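UPF0255 protein frsA (Vibrio vulnificus, PDB 3MVE) probably hydrolyses carboxylic esters to an alcohol and a carboxylate, as a serine esterase of the FrsA family with an alpha/beta-hydrolase fold. Local coordinates at residues A[28-33]-A[326-331]; A[167-172]-A[187-192]. All coordinates share one frame; numbering follows the deposited sequence.

Contact 1: residues A[28-33]-A[326-331]; sequences QYMPTS and KSVVDI
Y29 and V329 form a single parallel beta bridge between two loops, each of which runs into a helix: 31-44 after the first, 331-337 after the second. V329 holds both bonds of the bridge. V329 N donates to Q28 O at 2.7 Å, and V329 O accepts from M30 N at 3.0 Å. Both bonds are close to straight at hydrogen.

The Y29 side chain meets both V329 and I331. Y29 CB sits 3.9 Å from V329 O. CG lies anti to the carbonyl carbon (chi1 -73°), and the ring then runs alongside V329, both side chains pointing the same way. V329 CB makes an off-centre CH-pi contact, 4.1 Å from the centroid of the Y29 ring and 29° off the ring normal. Further out, Y29 CE1 meets V329 CG1 at 3.6 Å. Y29 CE1 also meets I331 CG1 at 3.8 Å, and I331 CG1 comes in at the ring edge, near its plane. At the tip, OH hydrogen-bonds to D318 OD1. The Y29 side chain also touches K314 and L317, so helix 314-323 closes this side of the contact.

The outer side is more open. There M30 SD reaches V328 CG1, the two side chains crossing at about a right angle.

Beyond the bridge the two helix starts are tied together. M30 and D330 are the N-cap residues, and D330 OD1 caps S333 N. S33 OG, in the first turn of its helix, accepts from I331 N at 2.8 Å. A water joins these two starts: it bonds to T32 OG1 and S33 OG, and it donates to D330 OD2 at 3.0 Å.

Contact 2: residues A[167-172]-A[187-192]; sequences IIKQLE and TNTDKP
I167 and K169 meet T187, N188 and T189 at one edge of the alpha/beta-hydrolase sheet. Strand 167-174 is the outermost strand there and pairs antiparallel with strand 179-186. The loop 187-192 leaves the end of that second strand and leads to strand 193-199, which is not its neighbour in the sheet.

The contact between the two segments is one of van der Waals touches, with no hydrogen bond across it. I167 supplies the main one. Its chain bends at chi2 (77°), which swings CD1 out towards the loop backbone. I167 CD1 sits 3.5 Å from N188 CA and 3.8 Å from T187 O. I167 CG1 comes near T189 CG2 only at 4.5 Å. The second touch is between side chains. K169 runs extended to CE, and K169 CE lies 4.1 Å from T189 CG2; the chain bends at chi4 beyond it. The aliphatic part of the lysine is therefore what meets the threonine methyl. Both of these side chains also touch Y260.

Backbone bonds act on the strand side. I167, K169 and L171 pair with L186, L184 and A182 of strand 179-186. This hairpin pairing brings the start of strand 167-174 beside the loop.

Polar side-chain bonds shape the loop. The CB of T187 and that of N188 leave the backbone away from the strand; T187 OG1 hydrogen-bonds to D221 OD1. N188 forms an Asx turn over N188 to D190, with T189, one of the touching residues, in its middle. N188 OD1 is gripped twice, since it also hydrogen-bonds to H193 NE2. In the turn, D190 N donates to N188 OD1 at 2.7 Å, with the donor tilted 24° from the carbonyl plane.

Contacts 1 and 2 do not touch. Their centres are 45 Å apart and their nearest atoms about 26 Å apart. The chain's centre lies between them, 25 Å from the centre of contact 1 and 22 Å from that of contact 2. In sequence, both segments of contact 2 fall within the 292 residues between the segments of contact 1. Contact 1 ties the N-terminal region to the helices between strands 291-295 and 358-363. Contact 2 is local: its segments are 15 residues apart at their closest ends, and it sets a loop against the start of the edge strand 167-174. Each contact joins parts of the esterase fold.

Contact 1: residues A[28-33]-A[326-331]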
ATOM      1  N   GLN A  28      -4.337 -23.327   4.053  1.00 29.19           N
ATOM      2  CA  GLN A  28      -4.304 -24.519   4.893  1.00 31.65           C
ATOM      3  C   GLN A  28      -5.334 -25.563   4.483  1.00 30.37           C
ATOM      4  O   GLN A  28      -6.520 -25.264   4.369  1.00 30.58           O
ATOM      5  CB  GLN A  28      -4.541 -24.106   6.346  1.00 35.26           C
ATOM      6  CG  GLN A  28      -3.351 -23.404   6.962  1.00 40.79           C
ATOM      7  CD  GLN A  28      -2.210 -24.371   7.221  1.00 43.97           C
ATOM      8  OE1 GLN A  28      -1.811 -25.132   6.334  1.00 45.38           O
ATOM      9  NE2 GLN A  28      -1.682 -24.352   8.442  1.00 45.91           N
ATOM     10  N   TYR A  29      -4.873 -26.791   4.275  1.00 28.78           N
ATOM     11  CA  TYR A  29      -5.749 -27.884   3.874  1.00 28.22           C
ATOM     12  C   TYR A  29      -5.758 -29.004   4.901  1.00 26.47           C
ATOM     13  O   TYR A  29      -4.778 -29.202   5.628  1.00 27.51           O
ATOM     14  CB  TYR A  29      -5.296 -28.459   2.529  1.00 27.69           C
ATOM     15  CG  TYR A  29      -5.594 -27.568   1.355  1.00 27.27           C
ATOM     16  CD1 TYR A  29      -6.750 -27.743   0.601  1.00 25.93           C
ATOM     17  CD2 TYR A  29      -4.734 -26.519   1.019  1.00 26.56           C
ATOM     18  CE1 TYR A  29      -7.048 -26.905  -0.451  1.00 25.53           C
ATOM     19  CE2 TYR A  29      -5.024 -25.676  -0.027  1.00 24.21           C
ATOM     20  CZ  TYR A  29      -6.181 -25.869  -0.758  1.00 26.28           C
ATOM     21  OH  TYR A  29      -6.490 -25.007  -1.781  1.00 27.12           O
ATOM     22  N   MET A  30      -6.868 -29.728   4.963  1.00 24.22           N
ATOM     23  CA  MET A  30      -6.980 -30.857   5.873  1.00 24.20           C
ATOM     24  C   MET A  30      -6.108 -31.963   5.273  1.00 25.45           C
ATOM     25  O   MET A  30      -6.034 -32.109   4.047  1.00 25.88           O
ATOM     26  CB  MET A  30      -8.435 -31.321   5.978  1.00 21.84           C
ATOM     27  CG  MET A  30      -9.330 -30.406   6.811  1.00 21.75           C
ATOM     28  SD  MET A  30      -8.831 -30.318   8.553  1.00 25.10           S
ATOM     29  CE  MET A  30      -9.484 -31.947   9.110  1.00 25.06           C
ATOM     30  N   PRO A  31      -5.437 -32.754   6.129  1.00 26.29           N
ATOM     31  CA  PRO A  31      -4.554 -33.851   5.715  1.00 26.53           C
ATOM     32  C   PRO A  31      -4.960 -34.631   4.466  1.00 25.74           C
ATOM     33  O   PRO A  31      -4.155 -34.791   3.562  1.00 26.51           O
ATOM     34  CB  PRO A  31      -4.490 -34.723   6.966  1.00 26.54           C
ATOM     35  CG  PRO A  31      -4.497 -33.697   8.059  1.00 27.56           C
ATOM     36  CD  PRO A  31      -5.567 -32.717   7.599  1.00 28.19           C
ATOM     37  N   THR A  32      -6.192 -35.120   4.398  1.00 25.60           N
ATOM     38  CA  THR A  32      -6.601 -35.867   3.213  1.00 25.48           C
ATOM     39  C   THR A  32      -6.812 -34.956   2.008  1.00 27.17           C
ATOM     40  O   THR A  32      -6.788 -35.419   0.863  1.00 27.41           O
ATOM     41  CB  THR A  32      -7.873 -36.696   3.466  1.00 26.78           C
ATOM     42  OG1 THR A  32      -8.974 -35.829   3.771  1.00 27.01           O
ATOM     43  CG2 THR A  32      -7.633 -37.655   4.639  1.00 26.14           C
ATOM     44  N   SER A  33      -7.013 -33.660   2.246  1.00 26.27           N
ATOM     45  CA  SER A  33      -7.174 -32.738   1.123  1.00 26.35           C
ATOM     46  C   SER A  33      -5.790 -32.487   0.553  1.00 26.87           C
ATOM     47  O   SER A  33      -5.604 -32.493  -0.664  1.00 24.98           O
ATOM     48  CB  SER A  33      -7.809 -31.416   1.561  1.00 26.33           C
ATOM     49  OG  SER A  33      -9.226 -31.531   1.605  1.00 26.10           O
ATOM     50  N   LYS A 326     -12.422 -19.241   4.042  1.00 27.57           N
ATOM     51  CA  LYS A 326     -12.248 -20.453   4.836  1.00 29.40           C
ATOM     52  C   LYS A 326     -10.969 -20.406   5.662  1.00 29.25           C
ATOM     53  O   LYS A 326      -9.984 -19.797   5.259  1.00 30.07           O
ATOM     54  CB  LYS A 326     -12.234 -21.684   3.921  1.00 29.53           C
ATOM     55  CG  LYS A 326     -13.413 -21.733   2.968  1.00 30.07           C
ATOM     56  CD  LYS A 326     -13.787 -23.157   2.595  1.00 30.73           C
ATOM     57  CE  LYS A 326     -14.529 -23.873   3.723  1.00 29.50           C
ATOM     58  NZ  LYS A 326     -15.916 -23.376   3.944  1.00 28.48           N
ATOM     59  N   SER A 327     -10.986 -21.036   6.828  1.00 31.12           N
ATOM     60  CA  SER A 327      -9.799 -21.067   7.681  1.00 34.34           C
ATOM     61  C   SER A 327      -8.986 -22.305   7.293  1.00 34.60           C
ATOM     62  O   SER A 327      -7.799 -22.203   6.983  1.00 36.35           O
ATOM     63  CB  SER A 327     -10.188 -21.134   9.161  1.00 35.35           C
ATOM     64  OG  SER A 327     -10.831 -22.362   9.458  1.00 40.28           O
ATOM     65  N   VAL A 328      -9.617 -23.475   7.327  1.00 33.38           N
ATOM     66  CA  VAL A 328      -8.940 -24.702   6.920  1.00 31.97           C
ATOM     67  C   VAL A 328      -9.811 -25.258   5.806  1.00 31.84           C
ATOM     68  O   VAL A 328     -11.042 -25.266   5.914  1.00 32.76           O
ATOM     69  CB  VAL A 328      -8.852 -25.741   8.043  1.00 32.46           C
ATOM     70  CG1 VAL A 328      -7.624 -26.618   7.813  1.00 31.23           C
ATOM     71  CG2 VAL A 328      -8.790 -25.058   9.402  1.00 35.50           C
ATOM     72  N   VAL A 329      -9.181 -25.728   4.740  1.00 30.46           N
ATOM     73  CA  VAL A 329      -9.930 -26.213   3.598  1.00 29.41           C
ATOM     74  C   VAL A 329     -10.050 -27.710   3.418  1.00 29.30           C
ATOM     75  O   VAL A 329      -9.060 -28.444   3.460  1.00 28.85           O
ATOM     76  CB  VAL A 329      -9.340 -25.649   2.292  1.00 30.58           C
ATOM     77  CG1 VAL A 329     -10.214 -26.054   1.115  1.00 29.43           C
ATOM     78  CG2 VAL A 329      -9.203 -24.131   2.398  1.00 28.98           C
ATOM     79  N   ASP A 330     -11.285 -28.147   3.203  1.00 28.45           N
ATOM     80  CA  ASP A 330     -11.582 -29.543   2.933  1.00 27.77           C
ATOM     81  C   ASP A 330     -12.105 -29.523   1.498  1.00 25.96           C
ATOM     82  O   ASP A 330     -13.213 -29.071   1.238  1.00 26.46           O
ATOM     83  CB  ASP A 330     -12.646 -30.067   3.897  1.00 31.30           C
ATOM     84  CG  ASP A 330     -13.044 -31.500   3.598  1.00 33.18           C
ATOM     85  OD1 ASP A 330     -13.785 -31.723   2.623  1.00 34.50           O
ATOM     86  OD2 ASP A 330     -12.604 -32.407   4.332  1.00 39.40           O
ATOM     87  N   ILE A 331     -11.287 -29.988   0.566  1.00 25.36           N
ATOM     88  CA  ILE A 331     -11.652 -29.998  -0.840  1.00 25.70           C
ATOM     89  C   ILE A 331     -12.965 -30.728  -1.133  1.00 26.15           C
ATOM     90  O   ILE A 331     -13.691 -30.361  -2.054  1.00 26.09           O
ATOM     91  CB  ILE A 331     -10.516 -30.606  -1.712  1.00 25.00           C
ATOM     92  CG1 ILE A 331      -9.209 -29.845  -1.470  1.00 27.10           C
ATOM     93  CG2 ILE A 331     -10.873 -30.485  -3.195  1.00 23.78           C
ATOM     94  CD1 ILE A 331      -8.011 -30.399  -2.241  1.00 27.15           C
TER
HETATM   95  O   HOH W   1      -6.463 -21.123   4.897  1.00 38.28           O
HETATM   96  O   HOH W   2      -9.873 -33.384   3.481  1.00 23.16           O

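Contact 2: residues A[167-172]-A[187-192]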
ATOM      1  N   ILE A 167     -10.450  10.632 -19.282  1.00 22.06           N
ATOM      2  CA  ILE A 167     -10.904  10.899 -17.925  1.00 22.94           C
ATOM      3  C   ILE A 167     -11.218   9.614 -17.163  1.00 23.09           C
ATOM      4  O   ILE A 167     -11.910   8.716 -17.671  1.00 22.00           O
ATOM      5  CB  ILE A 167     -12.188  11.782 -17.896  1.00 25.20           C
ATOM      6  CG1 ILE A 167     -11.952  13.118 -18.602  1.00 26.86           C
ATOM      7  CG2 ILE A 167     -12.565  12.089 -16.451  1.00 25.48           C
ATOM      8  CD1 ILE A 167     -11.953  13.052 -20.097  1.00 31.01           C
ATOM      9  N   ILE A 168     -10.705   9.535 -15.941  1.00 21.42           N
ATOM     10  CA  ILE A 168     -10.942   8.382 -15.086  1.00 22.33           C
ATOM     11  C   ILE A 168     -11.373   8.891 -13.731  1.00 22.75           C
ATOM     12  O   ILE A 168     -10.601   9.548 -13.027  1.00 21.87           O
ATOM     13  CB  ILE A 168      -9.685   7.515 -14.895  1.00 21.80           C
ATOM     14  CG1 ILE A 168      -9.239   6.923 -16.235  1.00 23.76           C
ATOM     15  CG2 ILE A 168      -9.987   6.401 -13.905  1.00 22.78           C
ATOM     16  CD1 ILE A 168      -8.167   5.827 -16.110  1.00 22.51           C
ATOM     17  N   LYS A 169     -12.609   8.586 -13.365  1.00 22.96           N
ATOM     18  CA  LYS A 169     -13.149   9.036 -12.089  1.00 23.31           C
ATOM     19  C   LYS A 169     -13.319   7.883 -11.123  1.00 23.88           C
ATOM     20  O   LYS A 169     -13.897   6.855 -11.459  1.00 23.33           O
ATOM     21  CB  LYS A 169     -14.493   9.722 -12.311  1.00 24.29           C
ATOM     22  CG  LYS A 169     -14.406  10.974 -13.182  1.00 27.55           C
ATOM     23  CD  LYS A 169     -15.781  11.579 -13.437  1.00 30.28           C
ATOM     24  CE  LYS A 169     -15.689  12.752 -14.416  1.00 31.10           C
ATOM     25  NZ  LYS A 169     -14.933  13.895 -13.831  1.00 34.27           N
ATOM     26  N   GLN A 170     -12.803   8.045  -9.919  1.00 25.40           N
ATOM     27  CA  GLN A 170     -12.938   7.003  -8.926  1.00 28.28           C
ATOM     28  C   GLN A 170     -14.209   7.340  -8.175  1.00 28.61           C
ATOM     29  O   GLN A 170     -14.296   8.385  -7.541  1.00 30.70           O
ATOM     30  CB  GLN A 170     -11.753   7.001  -7.973  1.00 28.32           C
ATOM     31  CG  GLN A 170     -11.620   5.705  -7.208  1.00 30.15           C
ATOM     32  CD  GLN A 170     -10.474   5.735  -6.214  1.00 32.40           C
ATOM     33  OE1 GLN A 170     -10.526   6.458  -5.222  1.00 32.41           O
ATOM     34  NE2 GLN A 170      -9.427   4.949  -6.481  1.00 33.35           N
ATOM     35  N   LEU A 171     -15.198   6.461  -8.275  1.00 27.78           N
ATOM     36  CA  LEU A 171     -16.484   6.662  -7.623  1.00 28.14           C
ATOM     37  C   LEU A 171     -16.588   5.864  -6.330  1.00 28.64           C
ATOM     38  O   LEU A 171     -16.025   4.774  -6.216  1.00 27.18           O
ATOM     39  CB  LEU A 171     -17.619   6.233  -8.564  1.00 27.17           C
ATOM     40  CG  LEU A 171     -17.961   7.090  -9.789  1.00 27.34           C
ATOM     41  CD1 LEU A 171     -16.712   7.610 -10.467  1.00 30.18           C
ATOM     42  CD2 LEU A 171     -18.770   6.260 -10.753  1.00 26.12           C
ATOM     43  N   GLU A 172     -17.312   6.410  -5.362  1.00 27.99           N
ATOM     44  CA  GLU A 172     -17.514   5.728  -4.094  1.00 32.14           C
ATOM     45  C   GLU A 172     -19.007   5.736  -3.801  1.00 32.98           C
ATOM     46  O   GLU A 172     -19.605   6.785  -3.585  1.00 32.11           O
ATOM     47  CB  GLU A 172     -16.722   6.408  -2.973  1.00 32.93           C
ATOM     48  CG  GLU A 172     -15.209   6.256  -3.149  1.00 38.38           C
ATOM     49  CD  GLU A 172     -14.417   6.593  -1.897  1.00 40.34           C
ATOM     50  OE1 GLU A 172     -14.660   7.667  -1.313  1.00 43.64           O
ATOM     51  OE2 GLU A 172     -13.544   5.789  -1.501  1.00 41.42           O
ATOM     52  N   THR A 187     -13.929   8.896 -22.498  1.00 24.01           N
ATOM     53  CA  THR A 187     -13.127   9.524 -23.533  1.00 25.57           C
ATOM     54  C   THR A 187     -13.209  11.032 -23.310  1.00 27.84           C
ATOM     55  O   THR A 187     -12.277  11.773 -23.635  1.00 28.83           O
ATOM     56  CB  THR A 187     -13.648   9.170 -24.937  1.00 26.78           C
ATOM     57  OG1 THR A 187     -15.073   9.342 -24.985  1.00 23.76           O
ATOM     58  CG2 THR A 187     -13.295   7.725 -25.270  1.00 27.05           C
ATOM     59  N   ASN A 188     -14.333  11.471 -22.744  1.00 27.34           N
ATOM     60  CA  ASN A 188     -14.567  12.882 -22.436  1.00 28.75           C
ATOM     61  C   ASN A 188     -15.882  13.019 -21.687  1.00 29.19           C
ATOM     62  O   ASN A 188     -16.617  12.044 -21.535  1.00 28.26           O
ATOM     63  CB  ASN A 188     -14.621  13.735 -23.715  1.00 29.38           C
ATOM     64  CG  ASN A 188     -15.830  13.426 -24.577  1.00 28.71           C
ATOM     65  OD1 ASN A 188     -16.978  13.625 -24.169  1.00 27.98           O
ATOM     66  ND2 ASN A 188     -15.575  12.934 -25.778  1.00 27.82           N
ATOM     67  N   THR A 189     -16.168  14.219 -21.200  1.00 29.65           N
ATOM     68  CA  THR A 189     -17.409  14.460 -20.483  1.00 32.45           C
ATOM     69  C   THR A 189     -18.207  15.531 -21.219  1.00 33.78           C
ATOM     70  O   THR A 189     -18.896  16.345 -20.602  1.00 34.37           O
ATOM     71  CB  THR A 189     -17.146  14.946 -19.046  1.00 33.31           C
ATOM     72  OG1 THR A 189     -16.433  16.186 -19.089  1.00 33.37           O
ATOM     73  CG2 THR A 189     -16.330  13.920 -18.273  1.00 32.83           C
ATOM     74  N   ASP A 190     -18.121  15.525 -22.543  1.00 34.38           N
ATOM     75  CA  ASP A 190     -18.833  16.521 -23.333  1.00 36.39           C
ATOM     76  C   ASP A 190     -20.317  16.200 -23.477  1.00 36.58           C
ATOM     77  O   ASP A 190     -21.133  17.093 -23.698  1.00 37.42           O
ATOM     78  CB  ASP A 190     -18.171  16.668 -24.705  1.00 36.21           C
ATOM     79  CG  ASP A 190     -16.707  17.077 -24.599  1.00 38.71           C
ATOM     80  OD1 ASP A 190     -16.383  17.928 -23.742  1.00 37.97           O
ATOM     81  OD2 ASP A 190     -15.876  16.556 -25.372  1.00 41.49           O
ATOM     82  N   LYS A 191     -20.662  14.925 -23.346  1.00 35.53           N
ATOM     83  CA  LYS A 191     -22.048  14.493 -23.435  1.00 35.71           C
ATOM     84  C   LYS A 191     -22.171  13.164 -22.718  1.00 34.42           C
ATOM     85  O   LYS A 191     -21.174  12.490 -22.498  1.00 35.79           O
ATOM     86  CB  LYS A 191     -22.467  14.317 -24.891  1.00 37.68           C
ATOM     87  CG  LYS A 191     -21.653  13.293 -25.654  1.00 39.75           C
ATOM     88  CD  LYS A 191     -22.402  12.822 -26.888  1.00 42.35           C
ATOM     89  CE  LYS A 191     -21.437  12.456 -28.004  1.00 43.60           C
ATOM     90  NZ  LYS A 191     -20.654  13.655 -28.435  1.00 44.80           N
ATOM     91  N   PRO A 192     -23.395  12.770 -22.333  1.00 33.45           N
ATOM     92  CA  PRO A 192     -23.528  11.485 -21.642  1.00 31.57           C
ATOM     93  C   PRO A 192     -23.109  10.369 -22.597  1.00 30.29           C
ATOM     94  O   PRO A 192     -23.492  10.380 -23.773  1.00 30.94           O
ATOM     95  CB  PRO A 192     -25.023  11.424 -21.301  1.00 31.89           C
ATOM     96  CG  PRO A 192     -25.422  12.864 -21.197  1.00 29.02           C
ATOM     97  CD  PRO A 192     -24.689  13.477 -22.377  1.00 32.30           C
TER